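Geobacter metallireducens SMUG1 (Geobacter metallireducens, PDB 5H98) belongs to the uracil-DNA glycosylase superfamily as a SMUG1-type protein, folding into a central parallel beta-sheet packed between helices. Local coordinates at residues A[58-63]-A[138-143]; A[70-75]-A[116-121]; A[189-194]-A[208-213]. The protein carries 1 engineered substitution. All blocks are in the same frame, centred on the assembly; numbering follows the deposited sequence.

Contacts 1 and 3 join neighbouring elements of one parallel four-stranded sheet, whereas contact 2 packs a loop turn against helix 109-125. Contacts 1 and 2 are buried; contact 3 is partly exposed. Chemistry follows place: contact 1 relies on backbone bonds and a thioether against a ring, contact 2 on one indole hydrogen bond among apolar groups, and contact 3 adds a salt bridge at its exposed side. They also meet directly. Val58 of contact 1 is hydrogen-bonded through its backbone to Val189 of contact 3, and the Phe74 ring of contact 2 packs on Gly59, Val189 and His213, thus touching both other contacts.

Contact 1: A[58-63]-A[138-143]; sequences VGMNPG and ANYCPL
Met60 and Tyr140 lie side by side with their side chains pointing the same way. Met60 SD sits 4.9 Å from the centroid of the Tyr140 ring and 51° off the ring normal, an oblique Met-aromatic contact. The methyl adds to it, with Met60 CE 3.7 Å from Tyr140 CD2. The CB of Met60 starts out directed away from the other segment, and the bend at chi2 (66°) brings the thioether back beside the ring. Phe167 of helix 160-181 touches both side chains, while Tyr140 OH is hydrogen-bonded to Asp171 and Arg196, which fixes the far end of the phenol. Nearer the backbone, Val58 CG1 reaches Tyr140 CB at 3.7 Å, the two side chains crossing obliquely.

The backbone pairing is consistent with this alignment. Strands 55-59 and 135-139 run parallel, with bridges Val58-Ala138 and Gly59-Asn139, and Gly59 N donates to Ala138 O at 2.8 Å. Tyr140 N then donates to Gly59 O at 2.6 Å, with an N-H...O angle of 154°. Beyond the strands the pairing persists for one more bond, Cys141 N to Met60 O at 3.0 Å. Pro62 next turns its ring against carbonyls of the other loop: its CD is 3.0 Å from Cys141 O and its CG is close to Pro142 O.

The contact thus lies at the carboxyl end of the parallel sheet, where the Gly-Met-Asn-Pro-Gly loop, of a kind found after this strand in SMUG1-type proteins, leaves alongside segment 138-143. With no charged side chain in either segment, main-chain hydrogen bonds supply the direction and the sulfur, ring and proline surfaces supply the packing, so the two departing loops are held together past the ends of the strands.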
loop_
_atom_site.group_PDB
_atom_site.type_symbol
_atom_site.label_atom_id
_atom_site.label_comp_id
_atom_site.label_asym_id
_atom_site.label_seq_id
_atom_site.Cartn_x
_atom_site.Cartn_y
_atom_site.Cartn_z
ATOM N N VAL A 58 4.517 2.649 1.157
ATOM C CA VAL A 58 4.084 1.262 1.196
ATOM C C VAL A 58 3.043 1.005 2.276
ATOM O O VAL A 58 3.337 1.099 3.467
ATOM C CB VAL A 58 5.272 0.311 1.439
ATOM C CG1 VAL A 58 4.778 -1.120 1.594
ATOM C CG2 VAL A 58 6.284 0.419 0.308
ATOM N N GLY A 59 1.826 0.679 1.854
ATOM C CA GLY A 59 0.813 0.240 2.788
ATOM C C GLY A 59 0.955 -1.261 2.944
ATOM O O GLY A 59 1.552 -1.928 2.098
ATOM N N MET A 60 0.400 -1.784 4.031
ATOM C CA MET A 60 0.428 -3.208 4.357
ATOM C C MET A 60 -0.636 -3.983 3.556
ATOM O O MET A 60 -0.339 -5.004 2.937
ATOM C CB MET A 60 0.246 -3.414 5.875
ATOM C CG MET A 60 0.553 -4.843 6.348
ATOM S SD MET A 60 2.296 -5.295 6.164
ATOM C CE MET A 60 2.206 -7.087 6.190
ATOM N N ASN A 61 -1.863 -3.467 3.552
ATOM C CA ASN A 61 -3.002 -4.186 2.995
ATOM C C ASN A 61 -4.041 -3.335 2.297
ATOM O O ASN A 61 -4.083 -2.118 2.467
ATOM C CB ASN A 61 -3.756 -4.930 4.110
ATOM C CG ASN A 61 -3.140 -6.250 4.450
ATOM O OD1 ASN A 61 -1.996 -6.304 4.886
ATOM N ND2 ASN A 61 -3.902 -7.329 4.283
ATOM N N PRO A 62 -4.864 -3.979 1.459
ATOM C CA PRO A 62 -6.039 -3.341 0.888
ATOM C C PRO A 62 -7.083 -3.273 2.003
ATOM O O PRO A 62 -7.029 -4.062 2.950
ATOM C CB PRO A 62 -6.428 -4.289 -0.259
ATOM C CG PRO A 62 -5.159 -5.100 -0.506
ATOM C CD PRO A 62 -4.668 -5.310 0.869
ATOM N N GLY A 63 -8.015 -2.342 1.892
ATOM C CA GLY A 63 -9.075 -2.211 2.864
ATOM C C GLY A 63 -10.102 -3.254 2.500
ATOM O O GLY A 63 -9.827 -4.121 1.669
ATOM N N ALA A 138 2.025 2.157 -2.935
ATOM C CA ALA A 138 1.792 0.755 -3.246
ATOM C C ALA A 138 1.390 -0.034 -2.009
ATOM O O ALA A 138 1.705 0.350 -0.883
ATOM C CB ALA A 138 3.029 0.142 -3.880
ATOM N N ASN A 139 0.682 -1.137 -2.231
ATOM C CA ASN A 139 0.364 -2.062 -1.152
ATOM C C ASN A 139 1.388 -3.185 -1.109
ATOM O O ASN A 139 1.771 -3.726 -2.146
ATOM C CB ASN A 139 -1.046 -2.633 -1.328
ATOM C CG ASN A 139 -2.115 -1.753 -0.712
ATOM O OD1 ASN A 139 -1.846 -0.975 0.203
ATOM N ND2 ASN A 139 -3.342 -1.879 -1.206
ATOM N N TYR A 140 1.825 -3.536 0.095
ATOM C CA TYR A 140 2.793 -4.610 0.270
ATOM C C TYR A 140 2.168 -5.973 -0.004
ATOM O O TYR A 140 2.755 -6.813 -0.688
ATOM C CB TYR A 140 3.378 -4.560 1.682
ATOM C CG TYR A 140 4.236 -5.748 2.050
ATOM C CD1 TYR A 140 5.560 -5.827 1.643
ATOM C CD2 TYR A 140 3.725 -6.781 2.823
ATOM C CE1 TYR A 140 6.348 -6.910 1.985
ATOM C CE2 TYR A 140 4.503 -7.866 3.170
ATOM C CZ TYR A 140 5.814 -7.926 2.750
ATOM O OH TYR A 140 6.593 -9.007 3.096
ATOM N N CYS A 141 0.966 -6.179 0.518
ATOM C CA CYS A 141 0.240 -7.429 0.318
ATOM C C CYS A 141 -1.107 -7.148 -0.333
ATOM O O CYS A 141 -1.913 -6.409 0.217
ATOM C CB CYS A 141 0.046 -8.155 1.652
ATOM S SG CYS A 141 -1.033 -9.601 1.570
ATOM N N PRO A 142 -1.345 -7.719 -1.524
ATOM C CA PRO A 142 -2.601 -7.496 -2.250
ATOM C C PRO A 142 -3.785 -8.269 -1.677
ATOM O O PRO A 142 -4.926 -7.891 -1.919
ATOM C CB PRO A 142 -2.285 -7.990 -3.670
ATOM C CG PRO A 142 -0.803 -8.194 -3.715
ATOM C CD PRO A 142 -0.395 -8.513 -2.315
ATOM N N LEU A 143 -3.520 -9.335 -0.933
ATOM C CA LEU A 143 -4.590 -10.223 -0.489
ATOM C C LEU A 143 -5.423 -9.618 0.631
ATOM O O LEU A 143 -4.905 -8.927 1.510
ATOM C CB LEU A 143 -4.017 -11.565 -0.034
ATOM C CG LEU A 143 -3.220 -12.335 -1.086
ATOM C CD1 LEU A 143 -2.855 -13.713 -0.560
ATOM C CD2 LEU A 143 -4.009 -12.442 -2.383
#

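Contact 2: A[70-75]-A[116-121]; sequences TGVPFG and RLWGFI
Pro73 O accepts a hydrogen bond from the indole of Trp118, with NE1 at 2.9 Å and an N-H...O angle of 147°. The oxygen is only 1° out of the indole plane, and NE1 in turn lies in the plane of the carbonyl, a coplanar geometry that helps set how the ring is rotated. The next carbonyl crowds the same edge: Phe74 O is 3.0 Å from Trp118 CD1. At the six-membered end of the indole, Val72 CG1 approaches Trp118 CZ2 obliquely at 3.7 Å.

Val72 to Gly75 form a type II beta turn in the loop joining helices 65-68 and 77-83. Phe74 takes its third position with positive phi (58°), and a weak bond from Gly75 N to Val72 O closes it. Just before the turn, Thr70 OG1 accepts from Val72 N at 3.3 Å, an ST turn. Helix 109-125 meets this loop through Leu117 and Trp118.

Leu117 CD2 meets both rings from one corner, 3.6 Å from Phe74 CG and above the rim of one Trp118 face. Ile121 CD1 also lies over the rim of that face, 3.5 Å above the plane of the Trp118 ring. Tyr44 of helix 38-48 touches Val72, Pro73 and Trp118, and Val137 of strand 135-139 touches Pro73 and Trp118.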
loop_
_atom_site.group_PDB
_atom_site.type_symbol
_atom_site.label_atom_id
_atom_site.label_comp_id
_atom_site.label_asym_id
_atom_site.label_seq_id
_atom_site.Cartn_x
_atom_site.Cartn_y
_atom_site.Cartn_z
ATOM N N THR A 70 -11.177 -0.741 -5.971
ATOM C CA THR A 70 -10.765 0.414 -6.752
ATOM C C THR A 70 -9.398 0.193 -7.384
ATOM O O THR A 70 -9.001 0.922 -8.292
ATOM C CB THR A 70 -10.705 1.681 -5.881
ATOM O OG1 THR A 70 -9.666 1.539 -4.904
ATOM C CG2 THR A 70 -12.034 1.905 -5.175
ATOM N N GLY A 71 -8.677 -0.812 -6.901
ATOM C CA GLY A 71 -7.359 -1.111 -7.428
ATOM C C GLY A 71 -6.315 -0.099 -7.002
ATOM O O GLY A 71 -5.182 -0.121 -7.481
ATOM N N VAL A 72 -6.701 0.794 -6.098
ATOM C CA VAL A 72 -5.809 1.836 -5.611
ATOM C C VAL A 72 -5.571 1.682 -4.117
ATOM O O VAL A 72 -6.523 1.508 -3.355
ATOM C CB VAL A 72 -6.380 3.242 -5.899
ATOM C CG1 VAL A 72 -5.524 4.323 -5.251
ATOM C CG2 VAL A 72 -6.496 3.472 -7.397
ATOM N N PRO A 73 -4.297 1.727 -3.697
ATOM C CA PRO A 73 -3.983 1.646 -2.269
ATOM C C PRO A 73 -4.651 2.782 -1.511
ATOM O O PRO A 73 -4.591 3.929 -1.955
ATOM C CB PRO A 73 -2.456 1.775 -2.234
ATOM C CG PRO A 73 -2.016 1.306 -3.584
ATOM C CD PRO A 73 -3.079 1.798 -4.522
ATOM N N PHE A 74 -5.281 2.450 -0.389
ATOM C CA PHE A 74 -6.008 3.417 0.424
ATOM C C PHE A 74 -7.086 4.092 -0.411
ATOM O O PHE A 74 -7.448 5.243 -0.170
ATOM C CB PHE A 74 -5.054 4.462 1.003
ATOM C CG PHE A 74 -4.016 3.890 1.915
ATOM C CD1 PHE A 74 -4.258 3.753 3.272
ATOM C CD2 PHE A 74 -2.791 3.488 1.411
ATOM C CE1 PHE A 74 -3.292 3.225 4.108
ATOM C CE2 PHE A 74 -1.823 2.961 2.241
ATOM C CZ PHE A 74 -2.074 2.829 3.591
ATOM N N GLY A 75 -7.610 3.358 -1.384
ATOM C CA GLY A 75 -8.505 3.942 -2.354
ATOM C C GLY A 75 -9.890 4.206 -1.808
ATOM O O GLY A 75 -10.566 3.301 -1.321
ATOM N N ARG A 116 -8.174 10.666 4.490
ATOM C CA ARG A 116 -7.119 11.415 5.144
ATOM C C ARG A 116 -5.865 11.429 4.275
ATOM O O ARG A 116 -5.325 12.492 3.974
ATOM C CB ARG A 116 -6.843 10.803 6.511
ATOM C CG ARG A 116 -7.646 11.464 7.615
ATOM C CD ARG A 116 -7.690 10.626 8.875
ATOM N NE ARG A 116 -8.384 11.330 9.946
ATOM C CZ ARG A 116 -8.367 10.963 11.223
ATOM N NH1 ARG A 116 -7.686 9.890 11.600
ATOM N NH2 ARG A 116 -9.027 11.673 12.123
ATOM N N LEU A 117 -5.418 10.242 3.865
ATOM C CA LEU A 117 -4.198 10.119 3.072
ATOM C C LEU A 117 -4.296 10.861 1.736
ATOM O O LEU A 117 -3.481 11.742 1.443
ATOM C CB LEU A 117 -3.871 8.647 2.823
ATOM C CG LEU A 117 -2.495 8.383 2.212
ATOM C CD1 LEU A 117 -1.424 8.349 3.293
ATOM C CD2 LEU A 117 -2.495 7.096 1.402
ATOM N N TRP A 118 -5.292 10.507 0.928
ATOM C CA TRP A 118 -5.409 11.093 -0.403
ATOM C C TRP A 118 -5.887 12.542 -0.345
ATOM O O TRP A 118 -5.549 13.344 -1.218
ATOM C CB TRP A 118 -6.340 10.248 -1.274
ATOM C CG TRP A 118 -5.726 8.934 -1.654
ATOM C CD1 TRP A 118 -6.078 7.702 -1.192
ATOM C CD2 TRP A 118 -4.639 8.727 -2.566
ATOM N NE1 TRP A 118 -5.281 6.738 -1.761
ATOM C CE2 TRP A 118 -4.392 7.339 -2.608
ATOM C CE3 TRP A 118 -3.856 9.577 -3.352
ATOM C CZ2 TRP A 118 -3.392 6.786 -3.406
ATOM C CZ3 TRP A 118 -2.864 9.024 -4.142
ATOM C CH2 TRP A 118 -2.641 7.642 -4.163
ATOM N N GLY A 119 -6.661 12.879 0.682
ATOM C CA GLY A 119 -7.062 14.260 0.887
ATOM C C GLY A 119 -5.850 15.124 1.184
ATOM O O GLY A 119 -5.724 16.243 0.685
ATOM N N PHE A 120 -4.954 14.587 2.005
ATOM C CA PHE A 120 -3.710 15.253 2.361
ATOM C C PHE A 120 -2.803 15.411 1.145
ATOM O O PHE A 120 -2.243 16.487 0.909
ATOM C CB PHE A 120 -2.999 14.471 3.468
ATOM C CG PHE A 120 -1.698 15.071 3.903
ATOM C CD1 PHE A 120 -1.618 16.410 4.238
ATOM C CD2 PHE A 120 -0.562 14.288 4.011
ATOM C CE1 PHE A 120 -0.422 16.965 4.649
ATOM C CE2 PHE A 120 0.635 14.835 4.426
ATOM C CZ PHE A 120 0.706 16.176 4.744
ATOM N N ILE A 121 -2.660 14.333 0.378
ATOM C CA ILE A 121 -1.867 14.362 -0.847
ATOM C C ILE A 121 -2.387 15.425 -1.814
ATOM O O ILE A 121 -1.614 16.227 -2.347
ATOM C CB ILE A 121 -1.867 12.986 -1.543
ATOM C CG1 ILE A 121 -1.075 11.974 -0.712
ATOM C CG2 ILE A 121 -1.292 13.095 -2.948
ATOM C CD1 ILE A 121 -1.147 10.555 -1.235
#

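Contact 3: A[189-194]-A[208-213]; sequences VGAFAE and VGRIIH
Val189 and Ile211 form a parallel bridge, CA to CA 5.4 Å, and Gly190 N continues it by donating to Ile211 O at 3.1 Å. The segments belong to a beta-alpha-beta unit of strand 185-189, helix 191-200 and strand 207-211, the last being an outermost strand of the parallel sheet. Gly190 marks the change from strand to helix: it is the N-cap residue, and its O accepts from Glu194 N.

Among the side chains, Glu194 reaches from the first turn of the helix across to Arg210 on the strand. Its CG stands opposite the backbone N (chi1 -171°) and the chain stays extended, so that the glutamate side chain crosses that of Arg210 at about a right angle. OE1 forms a salt bridge with Arg210 NE; the modelled separation of 2.4 Å between Glu194 OE1 and Arg210 NE is doubtfully short, and the exact length should carry little weight. Arg210 NH2 adds a weak bond to the same oxygen at 3.3 Å. The carboxylate and guanidinium planes are 58° apart, so the groups are not paired flat. Glu194 OE2 is hydrogen-bonded instead to His198, one turn along the helix. Ala191 CB lies over the centre of one guanidinium face, 4.0 Å above its plane.

Farther along, Val189 and Ile211 lie side by side, Val189 CG2 meeting Ile211 CD1 at 4.1 Å. His213 crosses Val189 at about a right angle; its ring is tethered by ND1 to Ser215 N, and its CD2 edge comes within 3.4 Å of Val189 O.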
loop_
_atom_site.group_PDB
_atom_site.type_symbol
_atom_site.label_atom_id
_atom_site.label_comp_id
_atom_site.label_asym_id
_atom_site.label_seq_id
_atom_site.Cartn_x
_atom_site.Cartn_y
_atom_site.Cartn_z
ATOM N N VAL A 189 3.609 2.842 5.729
ATOM C CA VAL A 189 2.473 3.507 6.353
ATOM C C VAL A 189 1.977 2.649 7.510
ATOM O O VAL A 189 1.204 1.711 7.318
ATOM C CB VAL A 189 1.332 3.756 5.349
ATOM C CG1 VAL A 189 0.179 4.482 6.020
ATOM C CG2 VAL A 189 1.844 4.555 4.161
ATOM N N GLY A 190 2.433 2.977 8.714
ATOM C CA GLY A 190 2.166 2.156 9.880
ATOM C C GLY A 190 3.385 1.334 10.253
ATOM O O GLY A 190 4.315 1.196 9.458
ATOM N N ALA A 191 3.379 0.787 11.464
ATOM C CA ALA A 191 4.523 0.042 11.979
ATOM C C ALA A 191 4.731 -1.282 11.248
ATOM O O ALA A 191 5.864 -1.667 10.964
ATOM C CB ALA A 191 4.360 -0.205 13.472
ATOM N N PHE A 192 3.636 -1.978 10.954
ATOM C CA PHE A 192 3.701 -3.263 10.263
ATOM C C PHE A 192 4.365 -3.132 8.895
ATOM O O PHE A 192 5.278 -3.893 8.551
ATOM C CB PHE A 192 2.299 -3.856 10.109
ATOM N N ALA A 193 3.897 -2.157 8.122
ATOM C CA ALA A 193 4.439 -1.903 6.793
ATOM C C ALA A 193 5.916 -1.539 6.864
ATOM O O ALA A 193 6.705 -1.972 6.027
ATOM C CB ALA A 193 3.653 -0.801 6.103
ATOM N N GLU A 194 6.289 -0.751 7.868
ATOM C CA GLU A 194 7.680 -0.344 8.021
ATOM C C GLU A 194 8.568 -1.530 8.376
ATOM O O GLU A 194 9.665 -1.661 7.845
ATOM C CB GLU A 194 7.823 0.742 9.087
ATOM C CG GLU A 194 9.219 1.348 9.131
ATOM C CD GLU A 194 9.574 1.932 10.484
ATOM O OE1 GLU A 194 8.700 1.956 11.378
ATOM O OE2 GLU A 194 10.736 2.357 10.659
ATOM N N VAL A 208 14.720 3.472 4.934
ATOM C CA VAL A 208 13.378 3.022 5.273
ATOM C C VAL A 208 12.869 3.779 6.488
ATOM O O VAL A 208 13.453 3.707 7.569
ATOM C CB VAL A 208 13.322 1.506 5.551
ATOM C CG1 VAL A 208 11.910 1.091 5.946
ATOM C CG2 VAL A 208 13.797 0.725 4.335
ATOM N N GLY A 209 11.777 4.511 6.301
ATOM C CA GLY A 209 11.197 5.290 7.376
ATOM C C GLY A 209 9.737 4.939 7.550
ATOM O O GLY A 209 9.252 3.967 6.970
ATOM N N ARG A 210 9.030 5.733 8.347
ATOM C CA ARG A 210 7.622 5.475 8.599
ATOM C C ARG A 210 6.833 6.754 8.827
ATOM O O ARG A 210 7.363 7.747 9.321
ATOM C CB ARG A 210 7.470 4.525 9.797
ATOM C CG ARG A 210 6.570 5.025 10.918
ATOM C CD ARG A 210 5.908 3.867 11.659
ATOM N NE ARG A 210 6.850 3.095 12.466
ATOM C CZ ARG A 210 6.782 2.985 13.790
ATOM N NH1 ARG A 210 5.812 3.594 14.457
ATOM N NH2 ARG A 210 7.678 2.262 14.449
ATOM N N ILE A 211 5.558 6.716 8.461
ATOM C CA ILE A 211 4.626 7.746 8.876
ATOM C C ILE A 211 3.488 7.077 9.633
ATOM O O ILE A 211 3.192 5.902 9.410
ATOM C CB ILE A 211 4.080 8.550 7.679
ATOM C CG1 ILE A 211 3.346 7.627 6.703
ATOM C CG2 ILE A 211 5.208 9.268 6.960
ATOM C CD1 ILE A 211 2.530 8.362 5.658
ATOM N N ILE A 212 2.860 7.822 10.535
ATOM C CA ILE A 212 1.779 7.280 11.350
ATOM C C ILE A 212 0.598 6.898 10.474
ATOM O O ILE A 212 0.275 7.596 9.515
ATOM C CB ILE A 212 1.319 8.280 12.426
ATOM N N HIS A 213 -0.043 5.784 10.806
ATOM C CA HIS A 213 -1.169 5.294 10.027
ATOM C C HIS A 213 -2.368 6.229 10.198
ATOM O O HIS A 213 -2.667 6.665 11.309
ATOM C CB HIS A 213 -1.526 3.865 10.442
ATOM C CG HIS A 213 -2.317 3.116 9.414
ATOM N ND1 HIS A 213 -3.672 3.300 9.239
ATOM C CD2 HIS A 213 -1.943 2.179 8.512
ATOM C CE1 HIS A 213 -4.097 2.511 8.269
ATOM N NE2 HIS A 213 -3.071 1.820 7.810
#